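Local coordinates for protein putative glycosyl hydrolase (Bacteroides thetaiotaomicron VPI-5482, PDB 3K11) that is of unknown function but, as a member of glycosyl hydrolase family 88, probably acts as a hydrolase on sugar substrates, at residues 230-233 with 234-238; 198-201 with 202-205; 150-153 with 154-158; 172-175 with 176-179; 379-383 with 384-388. All blocks are in the same frame, centred on the assembly; numbering follows the deposited sequence. Where two conformers were deposited one is given.

Contact 1: residues 230-233 with 234-238; sequences VKQF and LQFAD
With chi1 at -176° and every later torsion trans, Lys-231 runs out extended from CG to NZ, while Gln-235 starts beside its own backbone N (chi1 -76°) and then extends too; these torsions lay one chain slantwise over the other. They are i, i+4 neighbours on helix 222-240, consistent with the (alpha/alpha)6 barrel of family 88 in the six-hairpin clan. The crossing is close: Lys-231 CE lies 3.1 Å from Gln-235 OE1, an approach of carbon to oxygen, and the ammonium lies beyond and gives to Asp-186 O. Gln-235 NE2 gives to that same carbonyl and to Thr-188 OG1, which fixes the rotation of its amide. A leucine in place of Gln-235 would probably leave Thr-188 OG1 without this donor and Asp-186 O with the Lys-231 ammonium but no glutamine N-H. In Gln-232, bent at chi2, NE2 gives to Glu-228 OE2 and Gly-187 O, and OE1 accepts from Phe-189 N while standing 3.5 Å from Phe-236 CE2. Phe-236 N to Gln-232 O is nearly straight (2.9 Å, 173°). Leu-234 packs on Lys-291 and Tyr-295, Val-230 on Leu-282 and Gln-288, and the two run alongside each other, Val-230 CG1 3.8 Å from Leu-234 CD1.

Contact 2: residues 198-201 with 202-205; sequences TLWL and DDMF
Trp-200 and Asp-202 meet where strand 198-200 turns into helix 202-217, a buried strand-to-helix junction, with Trp-200 reaching Asp-423 of the second subunit. Each holds its CG beside the backbone N, Trp-200 at chi1 -74°, which brings carboxylate oxygen OD1 of Asp-202 to the edge of the indole, 3.7 Å from Trp-200 CE3. The ring and carboxylate planes stand 66° apart, and the two groups do not stack; OD1 is meanwhile bonded to His-250 NE2. Asp-203 departs on another side: its OD2 accepts a hydrogen bond from a water at 2.7 Å, and that water accepts from Trp-200 N at 2.9 Å, tying the carboxylate to the last strand residue. Its OD1 forms a salt bridge with Arg-191, which also makes a cation-pi contact with the Trp-200 indole. Two i, i+3 bonds close the turn, Asp-203 N to Trp-200 O at 2.9 Å and Met-204 N to Leu-201 O at 3.0 Å; both donors lie well above the carbonyl plane, not on a lone pair. Leu-201, its CG anti to the backbone N (chi1 -172°), and Met-204 (selenomethionine), bent at chi3, also meet, CD1 of Leu-201 lying 3.6 Å from SE of Met-204.

Contact 3: residues 150-153 with 154-158; sequences VCTA and MIKLR
Val-150 and Met-154 (selenomethionine) run alongside each other on the densely packed flank of helix 148-160, CG1 of Val-150 being 3.7 Å from CE of Met-154. Met-154 reaches that far because its chain stays extended beyond CG. One residue on, Cys-151 SG stands 3.9 Å from Ile-155 CD1. Both pairs are buried, Val-150 and Cys-151 against Tyr-173 of helix 167-180 and Ile-155 against helix 202-217, as befits a helix packed between others. In contrast to these closed-in pairs, the Thr-152/Lys-156 pair is of mixed character and belongs to the looser side. Lys-156, only partly exposed, runs out extended beside Thr-152, and its methylene CE touches Thr-152 CG2 at 3.8 Å. That methyl is turned to the lysine because Thr-152 OG1 sits beside the backbone N (chi1 -62°), from where it bonds back to Gly-148 O. Four main-chain bonds hold the turn regular, among them Ile-155 N to Cys-151 O at 2.9 Å and 170°. The chemistry implies a helix apolar toward helix 167-180, with the Lys-156 ammonium in a salt bridge to Glu-277 of helix 265-281 and hydrogen-bonded to Ser-89 of helix 82-98.

Contact 4: residues 172-175 with 176-179; sequences NYFD and FIIN
Ile-178 meets the ring of Phe-174, one turn back on helix 167-180, at a slant, and each of its side-chain carbons touches that residue. CB comes 3.6 Å from Phe-174 CE2; CG2, in the crowded position between the backbone N and carbonyl carbon, is 3.4 Å from Phe-174 O; CG1 lies 3.9 Å from CE2 of Phe-174; and CD1 ends 3.9 Å from its CZ. The isoleucine's chi1 of -147° is well off a staggered value. Both residues pack on Val-211 of helix 202-217, while the Phe-174 ring also meets Tyr-225 edge-to-face. Elsewhere on the turn, Asp-175 and Asn-179 cross at about a right angle: Asn-179 ND2 gives to Asp-175 OD1 at 2.7 Å and 164°, with the oxygen in the amide plane. Asn-179 N bonds to Asp-175 O as well (3.0 Å), so Asp-175 grips Asn-179 twice in a region that widens into a pi-type turn. The chemistry implies a two-sided helix, its apolar face set on helix 202-217 and its polar pair on the more exposed side, where the carboxylate has a further long, weak ion pair with Lys-180.

Contact 5: residues 379-383 with 384-388; sequences GMAFD and PAFYY
An N-capped helix start, 384-388, is joined here to the loop that leads into it. Asp-383 caps: with chi1 at 73° its carboxylate curls toward the helix, and OD1 accepts from Phe-386 N on the syn side, 3.0 Å away and 166° at the hydrogen. Its OD2 is hydrogen-bonded to Tyr-24 OH of the second subunit, so one carboxylate serves both the cap and the interface. Further out, Tyr-387 reaches back over the loop, where its OH accepts from Ala-381 N (3.2 Å, 169°). A water 2.7 Å from Ala-381 O, which it donates to, also lies 3.0 Å from Tyr-387 OH, and His-250 ND1 is bonded to the same hydroxyl. A phenylalanine in place of Tyr-387 would probably leave Ala-381 N and His-250 ND1 without this mate and the water less firmly held. Ala-381 CB sits tightly against Phe-386 CD2 at 3.2 Å, and CE2 of the same ring meets Gly-379 O at 3.3 Å. Gly-379 O and Asp-383 O are buried without a polar partner; both lie at ring edges. An aspartate taking the amide of the third residue after it, with proline directly following, is the classic N-cap of an alpha-helix.

How the contacts relate
Along the chain the order is contact 3, contact 4, contact 2, contact 1, contact 5, all inside the family 88 range. Contacts 3 and 4 sit on successive helices, 148-160 and 167-180, with centres about 14 Å apart, and touch through Tyr-173. Contacts 2 and 1, centres about 11 Å apart, pair helices 202-217 and 222-240, Met-204 lying on both Phe-233 and Phe-236. Contact 5 joins contact 2 through Met-380 and Gly-379, which pack on Thr-198 and Trp-200, but its centre is about 33 Å from that of contact 3, on the opposite side of the chain's centre. Neighbouring helices thus form the helical body, while the strand and capped loop lead from it to the second subunit.

Contact 1: residues 230-233 with 234-238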
loop_
_atom_site.group_PDB
_atom_site.type_symbol
_atom_site.label_atom_id
_atom_site.label_comp_id
_atom_site.label_asym_id
_atom_site.label_seq_id
_atom_site.Cartn_x
_atom_site.Cartn_y
_atom_site.Cartn_z
ATOM N N VAL A 230 -6.608 33.639 -3.127
ATOM C CA VAL A 230 -7.081 32.797 -2.017
ATOM C C VAL A 230 -8.393 32.046 -2.334
ATOM O O VAL A 230 -8.550 30.858 -2.032
ATOM C CB VAL A 230 -7.192 33.618 -0.715
ATOM C CG1 VAL A 230 -7.883 32.826 0.415
ATOM C CG2 VAL A 230 -5.753 34.029 -0.256
ATOM N N LYS A 231 -9.330 32.754 -2.932
ATOM C CA LYS A 231 -10.612 32.171 -3.301
ATOM C C LYS A 231 -10.413 31.003 -4.240
ATOM O O LYS A 231 -10.997 29.942 -4.071
ATOM C CB LYS A 231 -11.451 33.253 -3.995
ATOM C CG LYS A 231 -12.869 32.803 -4.357
ATOM C CD LYS A 231 -13.653 33.860 -5.144
ATOM C CE LYS A 231 -15.053 33.272 -5.620
ATOM N NZ LYS A 231 -15.569 33.970 -6.807
ATOM N N GLN A 232 -9.589 31.186 -5.270
ATOM C CA GLN A 232 -9.251 30.059 -6.147
ATOM C C GLN A 232 -8.656 28.927 -5.358
ATOM O O GLN A 232 -9.059 27.762 -5.479
ATOM C CB GLN A 232 -8.207 30.499 -7.187
ATOM C CG GLN A 232 -8.757 31.470 -8.227
ATOM C CD GLN A 232 -9.778 30.879 -9.169
ATOM O OE1 GLN A 232 -9.764 29.697 -9.441
ATOM N NE2 GLN A 232 -10.654 31.738 -9.695
ATOM N N PHE A 233 -7.662 29.249 -4.559
ATOM C CA PHE A 233 -6.985 28.158 -3.821
ATOM C C PHE A 233 -7.990 27.326 -3.056
ATOM O O PHE A 233 -7.985 26.107 -3.124
ATOM C CB PHE A 233 -5.930 28.713 -2.875
ATOM C CG PHE A 233 -5.064 27.643 -2.246
ATOM C CD1 PHE A 233 -5.459 26.977 -1.072
ATOM C CD2 PHE A 233 -3.851 27.304 -2.802
ATOM C CE1 PHE A 233 -4.678 25.984 -0.522
ATOM C CE2 PHE A 233 -3.053 26.240 -2.221
ATOM C CZ PHE A 233 -3.475 25.607 -1.118
ATOM N N LEU A 234 -8.865 27.986 -2.305
ATOM C CA LEU A 234 -9.739 27.247 -1.412
ATOM C C LEU A 234 -10.879 26.561 -2.153
ATOM O O LEU A 234 -11.339 25.471 -1.761
ATOM C CB LEU A 234 -10.277 28.202 -0.357
ATOM C CG LEU A 234 -9.294 28.840 0.639
ATOM C CD1 LEU A 234 -10.057 29.843 1.491
ATOM C CD2 LEU A 234 -8.565 27.775 1.536
ATOM N N GLN A 235 -11.317 27.147 -3.248
ATOM C CA GLN A 235 -12.398 26.527 -4.068
ATOM C C GLN A 235 -11.902 25.276 -4.785
ATOM O O GLN A 235 -12.655 24.313 -4.963
ATOM C CB GLN A 235 -12.994 27.579 -5.029
ATOM C CG GLN A 235 -13.926 28.536 -4.289
ATOM C CD GLN A 235 -14.602 29.595 -5.127
ATOM O OE1 GLN A 235 -15.355 30.402 -4.565
ATOM N NE2 GLN A 235 -14.343 29.635 -6.437
ATOM N N PHE A 236 -10.644 25.303 -5.267
ATOM C CA PHE A 236 -9.988 24.101 -5.777
ATOM C C PHE A 236 -9.821 23.091 -4.636
ATOM O O PHE A 236 -10.192 21.930 -4.745
ATOM C CB PHE A 236 -8.579 24.383 -6.343
ATOM C CG PHE A 236 -8.544 24.803 -7.793
ATOM C CD1 PHE A 236 -8.554 23.868 -8.789
ATOM C CD2 PHE A 236 -8.407 26.128 -8.158
ATOM C CE1 PHE A 236 -8.490 24.234 -10.133
ATOM C CE2 PHE A 236 -8.357 26.494 -9.523
ATOM C CZ PHE A 236 -8.403 25.544 -10.490
ATOM N N ALA A 237 -9.188 23.511 -3.556
ATOM C CA ALA A 237 -8.831 22.529 -2.497
ATOM C C ALA A 237 -10.047 21.852 -1.877
ATOM O O ALA A 237 -9.969 20.677 -1.592
ATOM C CB ALA A 237 -7.898 23.168 -1.417
ATOM N N ASP A 238 -11.155 22.584 -1.713
ATOM C CA ASP A 238 -12.412 22.019 -1.169
ATOM C C ASP A 238 -12.776 20.751 -1.894
ATOM O O ASP A 238 -13.056 19.699 -1.286
ATOM C CB ASP A 238 -13.571 23.010 -1.341
ATOM C CG ASP A 238 -14.889 22.490 -0.761
ATOM O OD1 ASP A 238 -14.851 22.084 0.424
ATOM O OD2 ASP A 238 -15.909 22.457 -1.501
#

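Contact 2: residues 198-201 with 202-205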
loop_
_atom_site.group_PDB
_atom_site.type_symbol
_atom_site.label_atom_id
_atom_site.label_comp_id
_atom_site.label_asym_id
_atom_site.label_seq_id
_atom_site.Cartn_x
_atom_site.Cartn_y
_atom_site.Cartn_z
ATOM N N THR A 198 -14.828 20.728 -15.841
ATOM C CA THR A 198 -13.779 19.925 -15.198
ATOM C C THR A 198 -12.726 20.815 -14.577
ATOM O O THR A 198 -12.235 21.761 -15.190
ATOM C CB THR A 198 -13.090 19.011 -16.252
ATOM O OG1 THR A 198 -14.083 18.173 -16.866
ATOM C CG2 THR A 198 -12.038 18.158 -15.625
ATOM N N LEU A 199 -12.366 20.482 -13.338
ATOM C CA LEU A 199 -11.239 21.085 -12.694
ATOM C C LEU A 199 -10.028 20.170 -12.888
ATOM O O LEU A 199 -10.127 18.986 -12.661
ATOM C CB LEU A 199 -11.482 21.323 -11.222
ATOM C CG LEU A 199 -12.602 22.274 -10.795
ATOM C CD1 LEU A 199 -12.646 22.397 -9.236
ATOM C CD2 LEU A 199 -12.454 23.673 -11.510
ATOM N N TRP A 200 -8.912 20.790 -13.254
ATOM C CA TRP A 200 -7.594 20.159 -13.360
ATOM C C TRP A 200 -6.743 20.647 -12.227
ATOM O O TRP A 200 -6.579 21.857 -12.041
ATOM C CB TRP A 200 -6.935 20.590 -14.657
ATOM C CG TRP A 200 -7.492 19.963 -15.880
ATOM C CD1 TRP A 200 -8.779 20.027 -16.351
ATOM C CD2 TRP A 200 -6.744 19.238 -16.834
ATOM N NE1 TRP A 200 -8.875 19.351 -17.534
ATOM C CE2 TRP A 200 -7.638 18.870 -17.873
ATOM C CE3 TRP A 200 -5.396 18.857 -16.916
ATOM C CZ2 TRP A 200 -7.223 18.154 -19.006
ATOM C CZ3 TRP A 200 -4.986 18.114 -18.015
ATOM C CH2 TRP A 200 -5.892 17.793 -19.066
ATOM N N LEU A 201 -6.157 19.722 -11.484
ATOM C CA LEU A 201 -5.269 20.098 -10.381
ATOM C C LEU A 201 -4.174 21.035 -10.899
ATOM O O LEU A 201 -3.763 21.979 -10.203
ATOM C CB LEU A 201 -4.673 18.838 -9.747
ATOM C CG LEU A 201 -3.891 19.023 -8.479
ATOM C CD1 LEU A 201 -4.741 19.718 -7.393
ATOM C CD2 LEU A 201 -3.337 17.638 -7.997
ATOM N N ASP A 202 -3.698 20.799 -12.132
ATOM C CA ASP A 202 -2.624 21.599 -12.718
ATOM C C ASP A 202 -2.975 23.070 -12.708
ATOM O O ASP A 202 -2.074 23.914 -12.569
ATOM C CB ASP A 202 -2.356 21.223 -14.188
ATOM C CG ASP A 202 -2.126 19.710 -14.396
ATOM O OD1 ASP A 202 -3.017 18.938 -14.061
ATOM O OD2 ASP A 202 -1.036 19.289 -14.845
ATOM N N ASP A 203 -4.266 23.400 -12.778
ATOM C CA ASP A 203 -4.657 24.818 -12.949
ATOM C C ASP A 203 -4.525 25.607 -11.659
ATOM O O ASP A 203 -4.542 26.807 -11.697
ATOM C CB ASP A 203 -6.046 24.967 -13.510
ATOM C CG ASP A 203 -6.126 24.678 -15.003
ATOM O OD1 ASP A 203 -5.091 24.819 -15.700
ATOM O OD2 ASP A 203 -7.238 24.390 -15.473
HETATM N N MSE A 204 -4.385 24.935 -10.507
HETATM C CA MSE A 204 -3.998 25.647 -9.301
HETATM C C MSE A 204 -2.709 26.436 -9.603
HETATM O O MSE A 204 -2.582 27.611 -9.288
HETATM C CB MSE A 204 -3.794 24.697 -8.131
HETATM C CG MSE A 204 -5.108 24.122 -7.625
HETATM SE SE MSE A 204 -4.913 23.052 -6.042
HETATM C CE MSE A 204 -4.764 24.488 -4.781
ATOM N N PHE A 205 -1.771 25.781 -10.273
ATOM C CA PHE A 205 -0.458 26.345 -10.578
ATOM C C PHE A 205 -0.489 27.167 -11.837
ATOM O O PHE A 205 0.198 28.183 -11.932
ATOM C CB PHE A 205 0.588 25.243 -10.667
ATOM C CG PHE A 205 1.955 25.752 -10.962
ATOM C CD1 PHE A 205 2.693 26.461 -9.986
ATOM C CD2 PHE A 205 2.484 25.571 -12.224
ATOM C CE1 PHE A 205 3.949 26.966 -10.292
ATOM C CE2 PHE A 205 3.738 26.094 -12.550
ATOM C CZ PHE A 205 4.472 26.775 -11.577
HETATM O O HOH W 1 -9.238 23.669 -13.751
#

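Contact 3: residues 150-153 with 154-158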
loop_
_atom_site.group_PDB
_atom_site.type_symbol
_atom_site.label_atom_id
_atom_site.label_comp_id
_atom_site.label_asym_id
_atom_site.label_seq_id
_atom_site.Cartn_x
_atom_site.Cartn_y
_atom_site.Cartn_z
ATOM N N VAL A 150 4.410 31.703 -17.283
ATOM C CA VAL A 150 5.283 32.703 -17.931
ATOM C C VAL A 150 5.005 34.113 -17.428
ATOM O O VAL A 150 5.920 34.828 -17.064
ATOM C CB VAL A 150 5.185 32.640 -19.472
ATOM C CG1 VAL A 150 5.993 33.783 -20.117
ATOM C CG2 VAL A 150 5.704 31.276 -19.974
ATOM N N CYS A 151 3.732 34.478 -17.377
ATOM C CA CYS A 151 3.312 35.764 -16.829
ATOM C C CYS A 151 3.847 35.948 -15.404
ATOM O O CYS A 151 4.383 37.010 -15.066
ATOM C CB CYS A 151 1.784 35.839 -16.802
ATOM S SG CYS A 151 1.204 37.539 -16.466
ATOM N N THR A 152 3.749 34.901 -14.582
ATOM C CA THR A 152 4.220 34.950 -13.207
ATOM C C THR A 152 5.689 35.332 -13.154
ATOM O O THR A 152 6.082 36.219 -12.381
ATOM C CB THR A 152 3.976 33.609 -12.519
ATOM O OG1 THR A 152 2.552 33.368 -12.486
ATOM C CG2 THR A 152 4.525 33.548 -11.076
ATOM N N ALA A 153 6.514 34.626 -13.915
ATOM C CA ALA A 153 7.960 34.932 -13.956
ATOM C C ALA A 153 8.278 36.343 -14.454
ATOM O O ALA A 153 9.207 36.991 -13.942
ATOM C CB ALA A 153 8.687 33.904 -14.800
HETATM N N MSE A 154 7.524 36.824 -15.451
HETATM C CA MSE A 154 7.733 38.169 -15.995
HETATM C C MSE A 154 7.414 39.230 -14.952
HETATM O O MSE A 154 8.130 40.196 -14.832
HETATM C CB MSE A 154 6.877 38.394 -17.231
HETATM C CG MSE A 154 7.412 37.652 -18.437
HETATM SE SE MSE A 154 6.273 37.997 -19.995
HETATM C CE MSE A 154 7.343 37.052 -21.286
ATOM N N ILE A 155 6.313 39.042 -14.203
ATOM C CA ILE A 155 6.005 39.938 -13.077
ATOM C C ILE A 155 7.137 39.937 -12.034
ATOM O O ILE A 155 7.654 40.991 -11.660
ATOM C CB ILE A 155 4.685 39.550 -12.418
ATOM C CG1 ILE A 155 3.504 39.847 -13.362
ATOM C CG2 ILE A 155 4.486 40.330 -11.112
ATOM C CD1 ILE A 155 2.196 38.987 -12.976
ATOM N N LYS A 156 7.593 38.745 -11.638
ATOM C CA LYS A 156 8.653 38.640 -10.667
ATOM C C LYS A 156 9.901 39.400 -11.064
ATOM O O LYS A 156 10.462 40.158 -10.266
ATOM C CB LYS A 156 9.015 37.190 -10.431
ATOM C CG LYS A 156 7.985 36.399 -9.634
ATOM C CD LYS A 156 8.334 34.940 -9.711
ATOM C CE LYS A 156 7.500 34.057 -8.798
ATOM N NZ LYS A 156 7.857 32.608 -8.936
ATOM N N LEU A 157 10.327 39.251 -12.313
ATOM C CA LEU A 157 11.547 39.939 -12.730
ATOM C C LEU A 157 11.326 41.433 -12.954
ATOM O O LEU A 157 12.164 42.249 -12.585
ATOM C CB LEU A 157 12.172 39.283 -13.963
ATOM C CG LEU A 157 13.607 39.749 -14.307
ATOM C CD1 LEU A 157 14.550 39.546 -13.118
ATOM C CD2 LEU A 157 14.131 38.961 -15.511
ATOM N N ARG A 158 10.182 41.804 -13.521
ATOM C CA ARG A 158 9.947 43.204 -13.734
ATOM C C ARG A 158 9.878 43.976 -12.422
ATOM O O ARG A 158 10.306 45.136 -12.350
ATOM C CB ARG A 158 8.701 43.453 -14.568
ATOM C CG ARG A 158 8.503 44.934 -14.852
ATOM C CD ARG A 158 7.624 45.151 -16.065
ATOM N NE ARG A 158 7.074 46.492 -15.954
ATOM C CZ ARG A 158 7.763 47.592 -16.171
ATOM N NH1 ARG A 158 9.012 47.546 -16.621
ATOM N NH2 ARG A 158 7.185 48.771 -15.964
#

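Contact 4: residues 172-175 with 176-179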
loop_
_atom_site.group_PDB
_atom_site.type_symbol
_atom_site.label_atom_id
_atom_site.label_comp_id
_atom_site.label_asym_id
_atom_site.label_seq_id
_atom_site.Cartn_x
_atom_site.Cartn_y
_atom_site.Cartn_z
ATOM N N ASN A 172 -1.352 41.461 -21.509
ATOM C CA ASN A 172 -2.057 40.573 -22.442
ATOM C C ASN A 172 -2.345 39.217 -21.805
ATOM O O ASN A 172 -3.420 38.676 -21.899
ATOM C CB ASN A 172 -1.208 40.381 -23.698
ATOM C CG ASN A 172 -1.929 39.629 -24.794
ATOM O OD1 ASN A 172 -3.022 40.014 -25.177
ATOM N ND2 ASN A 172 -1.309 38.576 -25.322
ATOM N N TYR A 173 -1.326 38.638 -21.204
ATOM C CA TYR A 173 -1.479 37.364 -20.537
ATOM C C TYR A 173 -2.509 37.453 -19.425
ATOM O O TYR A 173 -3.418 36.609 -19.299
ATOM C CB TYR A 173 -0.153 36.958 -19.935
ATOM C CG TYR A 173 0.857 36.281 -20.858
ATOM C CD1 TYR A 173 0.477 35.335 -21.798
ATOM C CD2 TYR A 173 2.214 36.512 -20.683
ATOM C CE1 TYR A 173 1.436 34.672 -22.578
ATOM C CE2 TYR A 173 3.158 35.889 -21.449
ATOM C CZ TYR A 173 2.773 34.967 -22.398
ATOM O OH TYR A 173 3.757 34.296 -23.117
ATOM N N PHE A 174 -2.385 38.474 -18.607
ATOM C CA PHE A 174 -3.275 38.570 -17.435
ATOM C C PHE A 174 -4.702 38.928 -17.814
ATOM O O PHE A 174 -5.641 38.459 -17.203
ATOM C CB PHE A 174 -2.782 39.576 -16.405
ATOM C CG PHE A 174 -3.367 39.327 -15.051
ATOM C CD1 PHE A 174 -2.952 38.248 -14.317
ATOM C CD2 PHE A 174 -4.415 40.092 -14.582
ATOM C CE1 PHE A 174 -3.523 37.969 -13.104
ATOM C CE2 PHE A 174 -4.969 39.844 -13.357
ATOM C CZ PHE A 174 -4.529 38.775 -12.611
ATOM N N ASP A 175 -4.879 39.732 -18.847
ATOM C CA ASP A 175 -6.230 39.987 -19.325
ATOM C C ASP A 175 -6.888 38.657 -19.683
ATOM O O ASP A 175 -8.059 38.404 -19.346
ATOM C CB ASP A 175 -6.204 40.867 -20.548
ATOM C CG ASP A 175 -7.617 41.135 -21.126
ATOM O OD1 ASP A 175 -8.542 41.442 -20.384
ATOM O OD2 ASP A 175 -7.776 41.063 -22.338
ATOM N N PHE A 176 -6.154 37.794 -20.388
ATOM C CA PHE A 176 -6.703 36.446 -20.663
ATOM C C PHE A 176 -7.072 35.680 -19.380
ATOM O O PHE A 176 -8.164 35.124 -19.251
ATOM C CB PHE A 176 -5.796 35.562 -21.528
ATOM C CG PHE A 176 -6.330 34.168 -21.618
ATOM C CD1 PHE A 176 -7.321 33.865 -22.528
ATOM C CD2 PHE A 176 -5.915 33.207 -20.736
ATOM C CE1 PHE A 176 -7.867 32.600 -22.539
ATOM C CE2 PHE A 176 -6.500 31.952 -20.740
ATOM C CZ PHE A 176 -7.482 31.686 -21.618
ATOM N N ILE A 177 -6.125 35.584 -18.466
ATOM C CA ILE A 177 -6.324 34.819 -17.240
ATOM C C ILE A 177 -7.549 35.292 -16.492
ATOM O O ILE A 177 -8.432 34.488 -16.131
ATOM C CB ILE A 177 -5.061 34.903 -16.331
ATOM C CG1 ILE A 177 -3.880 34.183 -17.010
ATOM C CG2 ILE A 177 -5.294 34.315 -14.900
ATOM C CD1 ILE A 177 -2.544 34.514 -16.402
ATOM N N ILE A 178 -7.611 36.602 -16.246
ATOM C CA ILE A 178 -8.588 37.122 -15.298
ATOM C C ILE A 178 -9.935 37.402 -15.902
ATOM O O ILE A 178 -10.954 37.314 -15.195
ATOM C CB ILE A 178 -8.025 38.367 -14.518
ATOM C CG1 ILE A 178 -8.602 38.388 -13.100
ATOM C CG2 ILE A 178 -8.241 39.672 -15.337
ATOM C CD1 ILE A 178 -8.062 37.294 -12.185
ATOM N N ASN A 179 -9.971 37.696 -17.194
ATOM C CA ASN A 179 -11.201 38.028 -17.870
ATOM C C ASN A 179 -11.743 37.046 -18.914
ATOM O O ASN A 179 -12.929 37.062 -19.190
ATOM C CB ASN A 179 -11.019 39.366 -18.590
ATOM C CG ASN A 179 -10.757 40.511 -17.642
ATOM O OD1 ASN A 179 -11.430 40.627 -16.647
ATOM N ND2 ASN A 179 -9.836 41.388 -17.982
#

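Contact 5: residues 379-383 with 384-388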
loop_
_atom_site.group_PDB
_atom_site.type_symbol
_atom_site.label_atom_id
_atom_site.label_comp_id
_atom_site.label_asym_id
_atom_site.label_seq_id
_atom_site.Cartn_x
_atom_site.Cartn_y
_atom_site.Cartn_z
ATOM N N GLY A 379 -2.566 14.356 -19.790
ATOM C CA GLY A 379 -3.907 14.847 -19.536
ATOM C C GLY A 379 -4.593 14.047 -18.426
ATOM O O GLY A 379 -3.933 13.445 -17.570
HETATM N N MSE A 380 -5.919 14.010 -18.472
HETATM C CA MSE A 380 -6.737 13.440 -17.389
HETATM C C MSE A 380 -7.366 12.134 -17.782
HETATM O O MSE A 380 -7.954 12.016 -18.854
HETATM C CB MSE A 380 -7.852 14.425 -17.035
HETATM C CG MSE A 380 -8.702 13.997 -15.814
HETATM SE SE MSE A 380 -10.067 15.255 -15.417
HETATM C CE MSE A 380 -8.807 16.761 -14.996
ATOM N N ALA A 381 -7.275 11.146 -16.915
ATOM C CA ALA A 381 -7.913 9.866 -17.155
ATOM C C ALA A 381 -8.748 9.471 -15.916
ATOM O O ALA A 381 -8.535 9.997 -14.786
ATOM C CB ALA A 381 -6.849 8.759 -17.435
ATOM N N PHE A 382 -9.615 8.487 -16.127
ATOM C CA PHE A 382 -10.323 7.841 -15.055
ATOM C C PHE A 382 -10.040 6.334 -14.987
ATOM O O PHE A 382 -10.863 5.530 -14.578
ATOM C CB PHE A 382 -11.816 8.176 -15.131
ATOM C CG PHE A 382 -12.068 9.595 -14.813
ATOM C CD1 PHE A 382 -11.869 10.054 -13.521
ATOM C CD2 PHE A 382 -12.386 10.491 -15.785
ATOM C CE1 PHE A 382 -12.001 11.386 -13.216
ATOM C CE2 PHE A 382 -12.525 11.794 -15.478
ATOM C CZ PHE A 382 -12.358 12.238 -14.203
ATOM N N ASP A 383 -8.834 5.970 -15.392
ATOM C CA ASP A 383 -8.351 4.585 -15.221
ATOM C C ASP A 383 -6.867 4.669 -14.894
ATOM O O ASP A 383 -6.209 5.641 -15.266
ATOM C CB ASP A 383 -8.611 3.710 -16.460
ATOM C CG ASP A 383 -7.702 4.042 -17.627
ATOM O OD1 ASP A 383 -6.497 3.674 -17.559
ATOM O OD2 ASP A 383 -8.209 4.604 -18.633
ATOM N N PRO A 384 -6.347 3.680 -14.149
ATOM C CA PRO A 384 -4.936 3.745 -13.766
ATOM C C PRO A 384 -3.930 3.412 -14.843
ATOM O O PRO A 384 -2.809 3.892 -14.780
ATOM C CB PRO A 384 -4.823 2.710 -12.648
ATOM C CG PRO A 384 -5.925 1.708 -12.961
ATOM C CD PRO A 384 -7.063 2.551 -13.523
ATOM N N ALA A 385 -4.301 2.597 -15.818
ATOM C CA ALA A 385 -3.347 2.236 -16.894
ATOM C C ALA A 385 -2.771 3.460 -17.610
ATOM O O ALA A 385 -1.576 3.534 -17.864
ATOM C CB ALA A 385 -4.016 1.250 -17.894
ATOM N N PHE A 386 -3.615 4.432 -17.913
ATOM C CA PHE A 386 -3.172 5.669 -18.540
ATOM C C PHE A 386 -2.012 6.279 -17.748
ATOM O O PHE A 386 -0.943 6.583 -18.298
ATOM C CB PHE A 386 -4.352 6.637 -18.633
ATOM C CG PHE A 386 -3.971 8.034 -19.068
ATOM C CD1 PHE A 386 -3.822 8.331 -20.400
ATOM C CD2 PHE A 386 -3.730 9.025 -18.139
ATOM C CE1 PHE A 386 -3.484 9.582 -20.797
ATOM C CE2 PHE A 386 -3.437 10.311 -18.561
ATOM C CZ PHE A 386 -3.283 10.556 -19.885
ATOM N N TYR A 387 -2.191 6.392 -16.441
ATOM C CA TYR A 387 -1.158 7.055 -15.620
ATOM C C TYR A 387 0.095 6.200 -15.488
ATOM O O TYR A 387 1.217 6.696 -15.522
ATOM C CB TYR A 387 -1.708 7.433 -14.255
ATOM C CG TYR A 387 -2.694 8.588 -14.289
ATOM C CD1 TYR A 387 -2.251 9.900 -14.421
ATOM C CD2 TYR A 387 -4.071 8.374 -14.228
ATOM C CE1 TYR A 387 -3.141 10.956 -14.497
ATOM C CE2 TYR A 387 -4.968 9.435 -14.285
ATOM C CZ TYR A 387 -4.504 10.732 -14.410
ATOM O OH TYR A 387 -5.377 11.798 -14.459
ATOM N N TYR A 388 -0.104 4.919 -15.266
ATOM C CA TYR A 388 1.048 4.020 -15.064
ATOM C C TYR A 388 1.969 3.968 -16.273
ATOM O O TYR A 388 3.178 3.805 -16.104
ATOM C CB TYR A 388 0.587 2.600 -14.750
ATOM C CG TYR A 388 0.287 2.244 -13.325
ATOM C CD1 TYR A 388 -0.859 2.720 -12.694
ATOM C CD2 TYR A 388 1.056 1.290 -12.645
ATOM C CE1 TYR A 388 -1.178 2.338 -11.411
ATOM C CE2 TYR A 388 0.735 0.896 -11.355
ATOM C CZ TYR A 388 -0.380 1.404 -10.741
ATOM O OH TYR A 388 -0.726 0.975 -9.490
HETATM O O HOH W 2 -7.907 11.869 -12.882
#